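Local coordinates for 2'-deoxycytidine 5'-triphosphate deaminase (Agrobacterium tumefaciens, PDB 2R9Q), which probably catalyses the hydrolytic deamination of dCTP to dUTP, a step that feeds thymidylate synthesis, at residues L27-D32 with L96-A101; N214-Y219 with P244-G249. All coordinates share one frame; numbering follows the deposited sequence.

Contact 1: L27-D32 with L96-A101; sequences LKSEAD and LMESLA
M97 and E98 lie across from S29-A31, where a short antiparallel ladder gives way to loop. From CB to its tip, the M97 side chain runs past the loop: CB sits 3.8 Å from S29 OG, CG and SD carry the chain onward, and the bend at the last torsion (chi3 60°) brings CE against A31 CB at 3.8 Å, with E30 CB beside it. The methyl thus packs against the turning chain, while the M97 carbonyl accepts a weak bond from E30 N. On E98, OE2 receives the S29 hydroxyl at 2.8 Å, OG to OE2, from above the carboxylate plane. R46 grips the same pair, its NE bridging to E98 OE2 and its NH1 bonding S29 OG, which probably stabilises the negative charge of E98. K28 and S99 form the hydrogen-bonded pair; K28 N reaches S99 O at 2.7 Å, almost straight (172°). Beyond it L27 CD1 meets L100 CD2 at 3.7 Å. Strand 27-28 therefore pairs along strand 91-101 in an antiparallel sheet of the N-terminal dUTPase-clan domain, with L27 and L100 both packing on F168 of strand 162-170 and L27 also on L43 of strand 42-46.

Contact 2: N214-Y219 with P244-G249; sequences NGLIGY and PLFARG
L245, F246 and I217 bury the most surface in this antiparallel strand pair, which is interrupted by a beta bulge in the C-terminal dUTPase-clan domain. L216 faces F246 and Y219 faces P244 as non-hydrogen-bonded pairs, but between them the register slips by one residue, so that I217 is the extra residue and G218 pairs with L245. The bulge turns I217 N straight onto the L245 carbonyl, 2.7 Å from N to O with an angle of 178° at the hydrogen. G218, whose backbone angles would jam a beta carbon against the preceding carbonyl O, then accepts L245 N through its own O.

I217 meets its neighbours with two branches. CG1, placed between backbone N and carbonyl carbon (chi1 69°), lies 3.8 Å from L245 CB, and CG2 approaches A247 CB. L245 CB in turn lies 3.7 Å from G218 O as well as beside I217 CG1. I217 and L245 also share L253 of strand 252-255 as a neighbour. On the face with L216, P244 and Y219, the L216 CD1 methyl lies 3.8 Å from P244 CB, and the P244 ring lies obliquely across the side chain of Y219. The Y219 hydroxyl is bonded to the backbone of a bound peptide, which also packs against L216; this face of the strand pair therefore borders a peptide-occupied surface.

The exposed F246 ring stands beside the turn at N214-G215. L216 N lies at its edge, near the ring plane, and F246 CE2 comes 4.0 Å from N214 CB; F246 CD2 is 3.5 Å from N214 O.

Overall arrangement
From the N terminus, the chain passes through helix 15-23 into residues 27-32, then travels through strands 38-39, 42-46 and 50-54, helix 66-71 and strands 76-79 and 84-86 before 96-101 closes the 63-residue loop of contact 1. Strands up to 162-170 and helix 177-186 follow before contact 2 opens at 214-219; its shorter loop of 24 residues, which contains no helix, is closed by 244-249. The two loops are therefore consecutive, neither nesting nor crossing. Contact 1 joins a short strand to the long strand 91-101, and contact 2 joins strand 242-246, outermost of its sheet within this chain, to 216-221. Their centres are 43 Å apart, on opposite sides of the chain's centre.

Contact 1: L27-D32 with L96-A101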
# COMPACT_ATOMS: atom_id res chain seq x y z
N LEU B 27 32.57 -20.76 21.27
CA LEU B 27 31.35 -19.99 21.17
C LEU B 27 31.23 -19.19 22.48
O LEU B 27 31.35 -19.74 23.58
CB LEU B 27 30.15 -20.93 20.93
CG LEU B 27 28.71 -20.55 21.30
CD1 LEU B 27 28.19 -19.26 20.60
CD2 LEU B 27 27.79 -21.76 21.00
N LYS B 28 31.09 -17.87 22.36
CA LYS B 28 31.05 -17.00 23.52
C LYS B 28 29.73 -16.28 23.63
O LYS B 28 28.99 -16.20 22.67
CB LYS B 28 32.17 -15.94 23.47
CG LYS B 28 33.59 -16.46 23.66
CD LYS B 28 34.38 -16.40 22.38
CE LYS B 28 35.85 -16.27 22.68
NZ LYS B 28 36.20 -14.93 23.23
N SER B 29 29.47 -15.77 24.82
CA SER B 29 28.30 -14.92 25.05
C SER B 29 28.56 -13.91 26.14
O SER B 29 29.42 -14.12 26.97
CB SER B 29 27.05 -15.74 25.36
OG SER B 29 25.91 -14.92 25.22
N GLU B 30 27.79 -12.82 26.13
CA GLU B 30 27.89 -11.77 27.15
C GLU B 30 27.40 -12.21 28.52
O GLU B 30 27.69 -11.55 29.51
CB GLU B 30 27.13 -10.51 26.72
CG GLU B 30 27.81 -9.74 25.60
CD GLU B 30 27.05 -8.50 25.18
OE1 GLU B 30 26.43 -7.83 26.03
OE2 GLU B 30 27.07 -8.17 23.98
N ALA B 31 26.65 -13.30 28.57
CA ALA B 31 26.16 -13.86 29.83
C ALA B 31 26.00 -15.37 29.74
O ALA B 31 26.13 -15.96 28.67
CB ALA B 31 24.85 -13.21 30.22
N ASP B 32 25.73 -16.00 30.88
CA ASP B 32 25.46 -17.43 30.90
C ASP B 32 24.28 -17.66 29.95
O ASP B 32 23.40 -16.83 29.88
CB ASP B 32 25.12 -17.92 32.32
N LEU B 96 24.34 -9.13 18.49
CA LEU B 96 23.87 -10.24 19.24
C LEU B 96 24.83 -10.45 20.41
O LEU B 96 26.00 -10.09 20.33
CB LEU B 96 23.74 -11.47 18.33
CG LEU B 96 22.70 -11.45 17.20
CD1 LEU B 96 22.90 -12.66 16.26
CD2 LEU B 96 21.26 -11.39 17.71
N MET B 97 24.31 -10.98 21.52
CA MET B 97 25.15 -11.35 22.67
C MET B 97 26.20 -12.48 22.34
O MET B 97 27.32 -12.48 22.84
CB MET B 97 24.25 -11.75 23.84
CG MET B 97 23.41 -10.63 24.45
SD MET B 97 22.27 -11.16 25.77
CE MET B 97 23.41 -11.84 26.96
N GLU B 98 25.84 -13.40 21.46
CA GLU B 98 26.73 -14.51 21.11
C GLU B 98 27.78 -14.13 20.08
O GLU B 98 27.50 -13.39 19.15
CB GLU B 98 25.94 -15.71 20.62
CG GLU B 98 25.14 -16.39 21.72
CD GLU B 98 23.99 -15.54 22.23
OE1 GLU B 98 23.26 -14.93 21.40
OE2 GLU B 98 23.82 -15.48 23.46
N SER B 99 29.00 -14.62 20.28
CA SER B 99 30.07 -14.45 19.30
C SER B 99 30.83 -15.77 19.14
O SER B 99 30.67 -16.70 19.94
CB SER B 99 31.00 -13.22 19.58
OG SER B 99 31.87 -13.33 20.69
N LEU B 100 31.62 -15.84 18.06
CA LEU B 100 32.22 -17.09 17.65
C LEU B 100 33.75 -17.04 17.51
O LEU B 100 34.33 -16.00 17.21
CB LEU B 100 31.58 -17.58 16.34
CG LEU B 100 30.07 -17.88 16.34
CD1 LEU B 100 29.61 -18.11 14.91
CD2 LEU B 100 29.70 -19.09 17.26
N ALA B 101 34.37 -18.18 17.80
CA ALA B 101 35.73 -18.53 17.39
C ALA B 101 35.67 -20.03 16.98
O ALA B 101 36.00 -20.93 17.75
CB ALA B 101 36.70 -18.28 18.51

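Contact 2: N214-Y219 with P244-G249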
# COMPACT_ATOMS: atom_id res chain seq x y z
N ASN B 214 -15.83 -26.69 12.12
CA ASN B 214 -15.94 -25.40 11.40
C ASN B 214 -15.07 -25.35 10.12
O ASN B 214 -15.20 -24.42 9.31
CB ASN B 214 -15.45 -24.25 12.34
CG ASN B 214 -16.59 -23.49 13.08
OD1 ASN B 214 -16.31 -22.59 13.95
ND2 ASN B 214 -17.86 -23.80 12.74
N GLY B 215 -14.14 -26.29 9.97
CA GLY B 215 -13.28 -26.33 8.78
C GLY B 215 -12.17 -25.29 8.67
O GLY B 215 -11.86 -24.83 7.56
N LEU B 216 -11.55 -24.94 9.81
CA LEU B 216 -10.39 -24.05 9.91
C LEU B 216 -9.19 -24.49 9.05
O LEU B 216 -8.73 -25.63 9.17
CB LEU B 216 -9.93 -23.94 11.40
CG LEU B 216 -8.71 -23.07 11.74
CD1 LEU B 216 -9.03 -21.59 11.64
CD2 LEU B 216 -8.10 -23.42 13.12
N ILE B 217 -8.70 -23.58 8.20
CA ILE B 217 -7.54 -23.86 7.33
C ILE B 217 -6.25 -23.18 7.83
O ILE B 217 -5.15 -23.63 7.56
CB ILE B 217 -7.76 -23.54 5.76
CG1 ILE B 217 -7.86 -22.05 5.51
CG2 ILE B 217 -8.91 -24.30 5.07
CD1 ILE B 217 -8.27 -21.77 4.02
N GLY B 218 -6.39 -22.10 8.57
CA GLY B 218 -5.26 -21.31 8.98
C GLY B 218 -5.61 -19.87 9.30
O GLY B 218 -6.74 -19.53 9.61
N TYR B 219 -4.61 -19.03 9.27
CA TYR B 219 -4.74 -17.67 9.75
C TYR B 219 -4.15 -16.69 8.74
O TYR B 219 -3.21 -17.02 8.05
CB TYR B 219 -4.08 -17.52 11.13
CG TYR B 219 -4.77 -18.34 12.21
CD1 TYR B 219 -5.86 -17.84 12.91
CD2 TYR B 219 -4.34 -19.62 12.50
CE1 TYR B 219 -6.48 -18.59 13.88
CE2 TYR B 219 -4.95 -20.40 13.48
CZ TYR B 219 -6.02 -19.88 14.16
OH TYR B 219 -6.64 -20.63 15.11
N PRO B 244 -9.00 -16.03 11.60
CA PRO B 244 -9.18 -17.44 11.20
C PRO B 244 -9.80 -17.53 9.82
O PRO B 244 -10.57 -16.67 9.44
CB PRO B 244 -10.13 -18.01 12.25
CG PRO B 244 -10.48 -16.91 13.16
CD PRO B 244 -9.86 -15.65 12.73
N LEU B 245 -9.40 -18.54 9.06
CA LEU B 245 -9.86 -18.74 7.70
C LEU B 245 -10.44 -20.14 7.61
O LEU B 245 -9.86 -21.12 8.13
CB LEU B 245 -8.73 -18.59 6.67
CG LEU B 245 -7.89 -17.31 6.55
CD1 LEU B 245 -6.75 -17.52 5.52
CD2 LEU B 245 -8.76 -16.06 6.22
N PHE B 246 -11.58 -20.23 6.94
CA PHE B 246 -12.40 -21.43 6.98
C PHE B 246 -12.66 -21.85 5.55
O PHE B 246 -13.00 -21.00 4.75
CB PHE B 246 -13.73 -21.19 7.72
CG PHE B 246 -13.57 -20.69 9.11
CD1 PHE B 246 -13.72 -19.34 9.41
CD2 PHE B 246 -13.29 -21.57 10.14
CE1 PHE B 246 -13.59 -18.87 10.70
CE2 PHE B 246 -13.16 -21.11 11.45
CZ PHE B 246 -13.31 -19.75 11.73
N ALA B 247 -12.44 -23.13 5.25
CA ALA B 247 -12.86 -23.76 4.00
C ALA B 247 -14.36 -23.55 3.84
O ALA B 247 -15.11 -23.93 4.70
CB ALA B 247 -12.53 -25.27 4.01
N ARG B 248 -14.79 -22.90 2.76
CA ARG B 248 -16.23 -22.69 2.52
C ARG B 248 -16.65 -23.40 1.25
O ARG B 248 -17.62 -24.13 1.26
CB ARG B 248 -16.58 -21.19 2.45
N GLY B 249 -15.91 -23.19 0.15
CA GLY B 249 -16.30 -23.70 -1.17
C GLY B 249 -15.42 -24.84 -1.64
O GLY B 249 -15.44 -25.93 -1.06